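Local atomic coordinates of putative hydrolase (Shewanella frigidimarina, PDB entry 3LHO), a protein that probably acts as an iron-dependent dioxygenase of the 2-oxoadipate dioxygenase/decarboxylase family. Residues 36-48 with 155-169. Residues are numbered along the deposited sequence; the frame is centred on the assembly and turned at random.
With NI (nickel (II) ion), chain B; PEG (di(hydroxyethyl)ether), chain K.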
# COMPACT_ATOMS: atom_id res chain seq x y z
N PRO A 36 13.86 -12.48 8.09
CA PRO A 36 12.88 -11.43 7.88
C PRO A 36 13.59 -10.06 7.79
O PRO A 36 14.69 -9.87 8.32
CB PRO A 36 11.99 -11.53 9.12
CG PRO A 36 12.86 -12.07 10.18
CD PRO A 36 14.00 -12.80 9.52
N ILE A 37 12.97 -9.17 7.03
CA ILE A 37 13.47 -7.84 6.71
C ILE A 37 12.56 -6.90 7.46
O ILE A 37 11.35 -7.12 7.46
CB ILE A 37 13.29 -7.61 5.19
CG1 ILE A 37 14.32 -8.43 4.40
CG2 ILE A 37 13.42 -6.16 4.82
CD1 ILE A 37 15.71 -8.12 4.81
N ILE A 38 13.09 -5.84 8.08
CA ILE A 38 12.24 -4.86 8.72
C ILE A 38 11.59 -3.94 7.65
O ILE A 38 12.29 -3.31 6.81
CB ILE A 38 13.02 -4.00 9.77
CG1 ILE A 38 13.60 -4.92 10.87
CG2 ILE A 38 12.11 -2.88 10.33
CD1 ILE A 38 12.58 -5.72 11.58
N ASN A 39 10.27 -3.81 7.72
CA ASN A 39 9.55 -2.91 6.83
C ASN A 39 9.34 -1.50 7.42
O ASN A 39 9.05 -1.35 8.61
CB ASN A 39 8.20 -3.54 6.47
CG ASN A 39 8.36 -4.83 5.68
OD1 ASN A 39 7.85 -5.90 6.08
ND2 ASN A 39 9.09 -4.75 4.59
N ASP A 40 9.52 -0.47 6.61
CA ASP A 40 9.19 0.90 7.01
C ASP A 40 7.68 1.09 7.15
O ASP A 40 7.19 1.71 8.12
CB ASP A 40 9.68 1.90 5.93
CG ASP A 40 9.39 3.34 6.32
OD1 ASP A 40 10.01 3.80 7.29
OD2 ASP A 40 8.50 4.01 5.74
N HIS A 41 6.94 0.56 6.17
CA HIS A 41 5.49 0.69 6.13
C HIS A 41 4.83 -0.26 5.19
O HIS A 41 5.52 -0.90 4.36
CB HIS A 41 5.04 2.16 5.83
CG HIS A 41 5.33 2.68 4.45
ND1 HIS A 41 6.50 3.34 4.13
CD2 HIS A 41 4.55 2.73 3.33
CE1 HIS A 41 6.45 3.74 2.87
NE2 HIS A 41 5.27 3.40 2.37
N ILE A 42 3.51 -0.41 5.38
CA ILE A 42 2.56 -0.90 4.39
C ILE A 42 1.56 0.22 4.05
O ILE A 42 1.43 1.24 4.78
CB ILE A 42 1.83 -2.24 4.84
CG1 ILE A 42 0.98 -2.01 6.09
CG2 ILE A 42 2.85 -3.36 5.10
CD1 ILE A 42 -0.42 -2.36 5.99
N ALA A 43 0.94 0.09 2.89
CA ALA A 43 -0.05 1.07 2.42
C ALA A 43 -1.32 0.34 2.04
O ALA A 43 -1.25 -0.65 1.27
CB ALA A 43 0.49 1.85 1.20
N LEU A 44 -2.46 0.82 2.53
CA LEU A 44 -3.78 0.31 2.19
C LEU A 44 -4.65 1.42 1.64
O LEU A 44 -4.39 2.60 1.93
CB LEU A 44 -4.43 -0.33 3.43
CG LEU A 44 -3.68 -1.40 4.19
CD1 LEU A 44 -4.47 -1.73 5.50
CD2 LEU A 44 -3.50 -2.70 3.36
N ARG A 45 -5.68 1.06 0.87
CA ARG A 45 -6.52 2.05 0.17
C ARG A 45 -7.98 1.71 0.37
O ARG A 45 -8.32 0.57 0.50
CB ARG A 45 -6.27 1.93 -1.32
CG ARG A 45 -4.85 2.31 -1.72
CD ARG A 45 -4.70 2.20 -3.20
NE ARG A 45 -3.50 2.89 -3.65
CZ ARG A 45 -3.15 3.10 -4.91
NH1 ARG A 45 -3.89 2.65 -5.90
NH2 ARG A 45 -2.03 3.78 -5.17
N THR A 46 -8.85 2.71 0.33
CA THR A 46 -10.30 2.43 0.37
C THR A 46 -11.03 3.68 -0.11
O THR A 46 -10.37 4.60 -0.65
CB THR A 46 -10.77 2.01 1.77
OG1 THR A 46 -12.12 1.49 1.69
CG2 THR A 46 -10.71 3.17 2.76
N PHE A 47 -12.35 3.68 -0.00
CA PHE A 47 -13.18 4.87 -0.30
C PHE A 47 -13.81 5.43 0.96
O PHE A 47 -13.99 4.70 1.92
CB PHE A 47 -14.31 4.48 -1.25
CG PHE A 47 -13.85 3.85 -2.53
CD1 PHE A 47 -13.31 4.60 -3.53
CD2 PHE A 47 -13.98 2.49 -2.73
CE1 PHE A 47 -12.89 4.02 -4.71
CE2 PHE A 47 -13.57 1.91 -3.91
CZ PHE A 47 -13.01 2.68 -4.89
N ASN A 48 -14.19 6.71 0.95
CA ASN A 48 -14.85 7.31 2.11
C ASN A 48 -16.37 6.96 2.21
O ASN A 48 -17.25 7.81 2.41
CB ASN A 48 -14.62 8.83 2.09
CG ASN A 48 -15.40 9.49 0.99
OD1 ASN A 48 -15.78 8.84 -0.00
ND2 ASN A 48 -15.71 10.75 1.19
N TRP A 155 -7.73 0.91 -9.44
CA TRP A 155 -6.93 -0.08 -8.76
C TRP A 155 -7.74 -0.77 -7.69
O TRP A 155 -7.77 -1.99 -7.63
CB TRP A 155 -5.65 0.53 -8.14
CG TRP A 155 -4.69 -0.49 -7.64
CD1 TRP A 155 -3.63 -1.04 -8.33
CD2 TRP A 155 -4.68 -1.10 -6.33
NE1 TRP A 155 -2.98 -1.96 -7.54
CE2 TRP A 155 -3.58 -2.00 -6.30
CE3 TRP A 155 -5.46 -0.93 -5.16
CZ2 TRP A 155 -3.28 -2.76 -5.16
CZ3 TRP A 155 -5.15 -1.68 -4.04
CH2 TRP A 155 -4.05 -2.58 -4.04
N VAL A 156 -8.41 0.01 -6.85
CA VAL A 156 -9.23 -0.58 -5.80
C VAL A 156 -10.38 -1.38 -6.42
O VAL A 156 -10.64 -2.51 -5.99
CB VAL A 156 -9.80 0.45 -4.81
CG1 VAL A 156 -10.71 -0.28 -3.84
CG2 VAL A 156 -8.70 1.14 -4.05
N ALA A 157 -11.00 -0.85 -7.49
CA ALA A 157 -12.07 -1.59 -8.18
C ALA A 157 -11.56 -2.93 -8.73
O ALA A 157 -12.27 -3.98 -8.64
CB ALA A 157 -12.70 -0.72 -9.29
N ALA A 158 -10.34 -2.94 -9.29
CA ALA A 158 -9.78 -4.18 -9.91
C ALA A 158 -9.30 -5.22 -8.91
O ALA A 158 -9.45 -6.43 -9.14
CB ALA A 158 -8.65 -3.85 -10.93
N LEU A 159 -8.68 -4.78 -7.82
CA LEU A 159 -7.97 -5.74 -6.92
C LEU A 159 -8.57 -5.87 -5.51
O LEU A 159 -8.32 -6.87 -4.81
CB LEU A 159 -6.49 -5.35 -6.86
CG LEU A 159 -5.74 -5.67 -8.18
CD1 LEU A 159 -4.43 -4.97 -8.21
CD2 LEU A 159 -5.54 -7.18 -8.37
N GLY A 160 -9.38 -4.90 -5.13
CA GLY A 160 -10.07 -4.91 -3.85
C GLY A 160 -9.16 -4.64 -2.65
O GLY A 160 -8.27 -3.77 -2.69
N TYR A 161 -9.45 -5.35 -1.57
CA TYR A 161 -8.82 -5.11 -0.28
C TYR A 161 -7.63 -6.03 -0.11
O TYR A 161 -7.77 -7.19 0.25
CB TYR A 161 -9.85 -5.22 0.88
CG TYR A 161 -10.76 -4.03 0.82
CD1 TYR A 161 -10.29 -2.79 1.14
CD2 TYR A 161 -12.05 -4.13 0.28
CE1 TYR A 161 -11.07 -1.70 1.04
CE2 TYR A 161 -12.84 -2.98 0.12
CZ TYR A 161 -12.35 -1.80 0.52
OH TYR A 161 -13.13 -0.67 0.35
N ARG A 162 -6.46 -5.50 -0.43
CA ARG A 162 -5.19 -6.23 -0.41
C ARG A 162 -4.10 -5.16 -0.23
O ARG A 162 -4.35 -3.97 -0.49
CB ARG A 162 -4.93 -7.03 -1.71
CG ARG A 162 -6.05 -7.85 -2.21
CD ARG A 162 -5.77 -8.52 -3.53
NE ARG A 162 -4.83 -9.63 -3.41
CZ ARG A 162 -4.55 -10.52 -4.37
NH1 ARG A 162 -5.16 -10.48 -5.54
NH2 ARG A 162 -3.63 -11.45 -4.15
N ALA A 163 -2.92 -5.52 0.25
CA ALA A 163 -1.86 -4.46 0.42
C ALA A 163 -1.54 -3.85 -0.92
O ALA A 163 -1.40 -4.56 -1.90
CB ALA A 163 -0.57 -5.03 1.07
N ASN A 164 -1.46 -2.51 -0.98
CA ASN A 164 -1.00 -1.86 -2.19
C ASN A 164 0.51 -1.98 -2.32
O ASN A 164 1.01 -2.20 -3.42
CB ASN A 164 -1.40 -0.39 -2.22
CG ASN A 164 -0.85 0.36 -3.47
OD1 ASN A 164 0.17 1.02 -3.39
ND2 ASN A 164 -1.54 0.24 -4.61
N HIS A 165 1.23 -1.83 -1.20
CA HIS A 165 2.68 -2.14 -1.18
C HIS A 165 3.21 -2.34 0.22
O HIS A 165 2.61 -1.88 1.20
CB HIS A 165 3.52 -1.09 -1.93
CG HIS A 165 3.43 0.31 -1.39
ND1 HIS A 165 2.49 1.22 -1.82
CD2 HIS A 165 4.23 0.98 -0.53
CE1 HIS A 165 2.67 2.37 -1.21
NE2 HIS A 165 3.72 2.25 -0.40
N PHE A 166 4.30 -3.10 0.30
CA PHE A 166 5.23 -3.08 1.44
C PHE A 166 6.43 -2.24 1.07
O PHE A 166 6.84 -2.22 -0.10
CB PHE A 166 5.71 -4.47 1.73
CG PHE A 166 4.73 -5.26 2.49
CD1 PHE A 166 3.55 -5.67 1.89
CD2 PHE A 166 5.00 -5.64 3.81
CE1 PHE A 166 2.63 -6.44 2.60
CE2 PHE A 166 4.09 -6.46 4.50
CZ PHE A 166 2.89 -6.79 3.91
N THR A 167 7.02 -1.59 2.09
CA THR A 167 8.21 -0.79 1.93
C THR A 167 9.31 -1.20 2.91
O THR A 167 9.10 -1.15 4.13
CB THR A 167 7.90 0.69 2.14
OG1 THR A 167 6.89 1.10 1.21
CG2 THR A 167 9.20 1.52 1.93
N VAL A 168 10.45 -1.61 2.36
CA VAL A 168 11.63 -1.97 3.13
C VAL A 168 12.27 -0.78 3.80
O VAL A 168 12.38 0.29 3.19
CB VAL A 168 12.66 -2.69 2.23
CG1 VAL A 168 13.94 -3.00 3.00
CG2 VAL A 168 12.01 -4.00 1.68
N SER A 169 12.66 -0.95 5.06
CA SER A 169 13.36 0.07 5.77
C SER A 169 14.84 -0.07 5.45
O SER A 169 15.50 -1.03 5.91
CB SER A 169 13.18 -0.07 7.29
OG SER A 169 14.03 0.83 7.96
NI NI B . 4.73 3.95 0.38
C1 PEG K . -0.77 9.31 -2.16
O1 PEG K . 0.35 9.94 -1.54
C2 PEG K . -0.46 7.83 -2.22
O2 PEG K . -1.44 7.14 -2.99
C3 PEG K . -1.89 5.95 -2.35
C4 PEG K . -0.72 5.01 -2.01
O4 PEG K . -1.25 3.72 -1.75
O HOH W 1 15.06 -3.51 6.62
O HOH W 2 12.73 3.63 7.44
O HOH W 3 -7.70 -1.46 -1.43
O HOH W 4 -5.82 -1.79 0.47
O HOH W 5 4.41 5.28 -1.61
O HOH W 6 5.37 5.85 0.74
O HOH W 7 2.93 5.24 0.96
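Two of the three protein ligands of the metal site in this glyoxalase-clan protein come from the antiparallel strands 39-47 and 165-169. His41 and His165 each bind nickel through NE2, at 2.1 Å; Glu235 of strand 235-239 and three waters complete the shell. As in its family, iron is probably the working metal. Both imidazoles are fixed from behind in their ring planes: His41 ND1 donates to Asp40 OD2 (2.7 Å), and His165 ND1 to Asn164 OD1 (2.8 Å). Thr167 CB makes a CH-pi contact over the His41 ring, 3.6 Å from its centroid, while OG1 is hydrogen-bonded to Glu235. Ala43 CB lies over one face of the His165 ring. Thr167 pairs with both Asp40 and His41, a classic beta bulge. On the other face of the sheet, Ile42 CG2 sits 3.4 Å from the Phe166 ring centroid. Arg45 extends from CG to NE, and its guanidinium stacks on the Asn164 amide, planes 14° apart. Its NE donates to O4 of a PEG, probably from the crystallisation liquor. A leucine here has no guanidinium to stack, and the Asn164 amide would probably be less firmly held behind His165. Tyr161 OH donates to Thr46 OG1 (2.7 Å), also hydrogen-bonded to Val52 O. Val156 of helix 151-159 packs on Phe47. Strands 93-99 and 235-239 flank the pair; helices 6-20 and 54-62 cover Ile42.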